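Local coordinates for protein glucokinase (Thermus thermophilus, PDB 3VOV) that probably phosphorylates glucose and related hexoses at the expense of ATP, as a zinc-binding sugar kinase of the ROK family, at residues Tyr192-Pro197 with Phe204-Ala209. Residues are numbered along the deposited sequence; the frame is centred on the assembly and turned at random.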
loop_
_atom_site.group_PDB
_atom_site.type_symbol
_atom_site.label_atom_id
_atom_site.label_comp_id
_atom_site.label_asym_id
_atom_site.label_seq_id
_atom_site.Cartn_x
_atom_site.Cartn_y
_atom_site.Cartn_z
ATOM N N TYR B 192 8.706 -15.136 11.751
ATOM C CA TYR B 192 8.876 -15.448 10.317
ATOM C C TYR B 192 10.250 -15.004 9.776
ATOM O O TYR B 192 10.970 -15.771 9.088
ATOM C CB TYR B 192 7.729 -14.798 9.509
ATOM C CG TYR B 192 7.891 -14.999 8.026
ATOM C CD1 TYR B 192 7.553 -16.218 7.429
ATOM C CD2 TYR B 192 8.428 -13.986 7.231
ATOM C CE1 TYR B 192 7.733 -16.421 6.046
ATOM C CE2 TYR B 192 8.615 -14.184 5.839
ATOM C CZ TYR B 192 8.263 -15.390 5.268
ATOM O OH TYR B 192 8.423 -15.579 3.912
ATOM N N ALA B 193 10.617 -13.770 10.075
ATOM C CA ALA B 193 11.816 -13.153 9.503
ATOM C C ALA B 193 13.113 -13.700 10.107
ATOM O O ALA B 193 14.096 -13.895 9.382
ATOM C CB ALA B 193 11.753 -11.638 9.664
ATOM N N PHE B 194 13.112 -13.956 11.425
ATOM C CA PHE B 194 14.265 -14.608 12.065
ATOM C C PHE B 194 14.315 -16.119 11.916
ATOM O O PHE B 194 15.309 -16.725 12.304
ATOM C CB PHE B 194 14.407 -14.180 13.524
ATOM C CG PHE B 194 14.912 -12.760 13.674
ATOM C CD1 PHE B 194 16.279 -12.489 13.770
ATOM C CD2 PHE B 194 14.021 -11.680 13.660
ATOM C CE1 PHE B 194 16.743 -11.168 13.866
ATOM C CE2 PHE B 194 14.492 -10.325 13.749
ATOM C CZ PHE B 194 15.843 -10.096 13.868
ATOM N N GLN B 195 13.242 -16.726 11.388
ATOM C CA GLN B 195 13.163 -18.172 11.195
ATOM C C GLN B 195 13.332 -19.003 12.488
ATOM O O GLN B 195 13.846 -20.098 12.437
ATOM C CB GLN B 195 14.140 -18.640 10.089
ATOM C CG GLN B 195 13.965 -17.828 8.825
ATOM C CD GLN B 195 14.751 -18.386 7.652
ATOM O OE1 GLN B 195 14.709 -19.581 7.388
ATOM N NE2 GLN B 195 15.461 -17.516 6.940
ATOM N N ARG B 196 12.883 -18.462 13.618
ATOM C CA ARG B 196 12.855 -19.132 14.918
ATOM C C ARG B 196 11.836 -18.381 15.796
ATOM O O ARG B 196 11.486 -17.238 15.470
ATOM C CB ARG B 196 14.230 -19.082 15.586
ATOM C CG ARG B 196 14.665 -17.672 15.934
ATOM C CD ARG B 196 15.996 -17.646 16.645
ATOM N NE ARG B 196 16.663 -16.352 16.499
ATOM C CZ ARG B 196 16.734 -15.436 17.456
ATOM N NH1 ARG B 196 16.179 -15.666 18.634
ATOM N NH2 ARG B 196 17.374 -14.296 17.240
ATOM N N PRO B 197 11.329 -19.020 16.875
ATOM C CA PRO B 197 10.375 -18.290 17.719
ATOM C C PRO B 197 10.979 -17.046 18.372
ATOM O O PRO B 197 12.010 -17.116 19.030
ATOM C CB PRO B 197 9.937 -19.328 18.739
ATOM C CG PRO B 197 10.168 -20.696 17.988
ATOM C CD PRO B 197 11.488 -20.430 17.307
ATOM N N PHE B 204 12.610 -7.026 21.383
ATOM C CA PHE B 204 13.084 -5.740 21.896
ATOM C C PHE B 204 14.589 -5.776 22.331
ATOM O O PHE B 204 15.290 -4.771 22.249
ATOM C CB PHE B 204 12.199 -5.222 23.040
ATOM C CG PHE B 204 10.781 -4.838 22.632
ATOM C CD1 PHE B 204 9.775 -4.766 23.595
ATOM C CD2 PHE B 204 10.453 -4.504 21.299
ATOM C CE1 PHE B 204 8.450 -4.413 23.242
ATOM C CE2 PHE B 204 9.143 -4.153 20.943
ATOM C CZ PHE B 204 8.138 -4.096 21.924
ATOM N N ARG B 205 15.070 -6.926 22.792
ATOM C CA ARG B 205 16.510 -7.098 23.085
ATOM C C ARG B 205 17.312 -6.957 21.785
ATOM O O ARG B 205 18.275 -6.192 21.720
ATOM C CB ARG B 205 16.762 -8.486 23.723
ATOM C CG ARG B 205 18.243 -8.959 23.683
ATOM C CD ARG B 205 18.464 -10.415 24.140
ATOM N NE ARG B 205 18.359 -11.372 23.033
ATOM C CZ ARG B 205 19.203 -11.462 22.002
ATOM N NH1 ARG B 205 20.245 -10.636 21.878
ATOM N NH2 ARG B 205 18.998 -12.395 21.073
ATOM N N LEU B 206 16.888 -7.677 20.745
ATOM C CA LEU B 206 17.498 -7.565 19.426
ATOM C C LEU B 206 17.520 -6.125 18.906
ATOM O O LEU B 206 18.534 -5.655 18.359
ATOM C CB LEU B 206 16.791 -8.492 18.439
ATOM C CG LEU B 206 17.076 -9.997 18.540
ATOM C CD1 LEU B 206 16.018 -10.769 17.808
ATOM C CD2 LEU B 206 18.507 -10.315 18.012
ATOM N N PHE B 207 16.402 -5.427 19.094
ATOM C CA PHE B 207 16.291 -4.015 18.741
ATOM C C PHE B 207 17.336 -3.154 19.485
ATOM O O PHE B 207 18.116 -2.374 18.869
ATOM C CB PHE B 207 14.863 -3.503 19.014
ATOM C CG PHE B 207 14.658 -2.038 18.663
ATOM C CD1 PHE B 207 14.141 -1.672 17.429
ATOM C CD2 PHE B 207 14.986 -1.037 19.560
ATOM C CE1 PHE B 207 13.919 -0.343 17.099
ATOM C CE2 PHE B 207 14.795 0.310 19.232
ATOM C CZ PHE B 207 14.257 0.653 17.974
ATOM N N GLN B 208 17.346 -3.284 20.810
ATOM C CA GLN B 208 18.289 -2.532 21.635
ATOM C C GLN B 208 19.765 -2.881 21.302
ATOM O O GLN B 208 20.622 -2.014 21.337
ATOM C CB GLN B 208 17.964 -2.686 23.135
ATOM C CG GLN B 208 16.677 -1.979 23.572
ATOM C CD GLN B 208 16.764 -0.435 23.736
ATOM O OE1 GLN B 208 17.078 0.320 22.781
ATOM N NE2 GLN B 208 16.383 0.045 24.930
ATOM N N ALA B 209 20.039 -4.131 20.946
ATOM C CA ALA B 209 21.337 -4.532 20.416
ATOM C C ALA B 209 21.682 -4.010 18.990
ATOM O O ALA B 209 22.780 -4.301 18.476
ATOM C CB ALA B 209 21.460 -6.077 20.447
#
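Phe194 of helix 183-194 meets Leu206 of helix 200-208 through a CH-pi contact. Leu206 CD1 sits 4.1 Å from the centroid of the Phe194 ring and 17° off its normal, which places the methyl over one face, displaced toward the CE1 and CZ rim; Phe194 CZ is 4.0 Å from Leu206 CD1. The CA atoms of Phe194 and Leu206 are 10.7 Å apart, a distance bridged by the two side chains, which approach from opposite directions. With its CG anti to the carbonyl carbon (chi1 -73°), Phe194 carries its ring toward helix 200-208; Lys213 of helix 212-236 is a cation-pi partner of the same ring. Gln195 then leaves the helix with positive phi (58°), and the chain turns so that Arg196 also projects at Leu206. Extended from CG to NE, Arg196 brings NH2 to 3.8 Å from Leu206 CD1, an oblique approach to the guanidinium, so the one methyl touches both ring and cation. Beyond it, Arg205 lays a guanidinium face against CG of Leu206. Arg196 NH2 and Arg205 NH2 stand 4.6 Å apart, and this like-charge pair is probably eased by Glu202, which forms salt bridges with both arginines. Only 131 Å² is buried, summed over both segments, and no hydrogen bond crosses between them; Leu206 also touches Ala214 of helix 212-236. Tyr192 and Ala193 pack against the second subunit, but the contact itself lies away from the annotated zinc site: two consecutive helices, 183-194 and 200-208, linked by a short connection and packed at the surface of a ROK-family kinase of the actin-like ATPase clan.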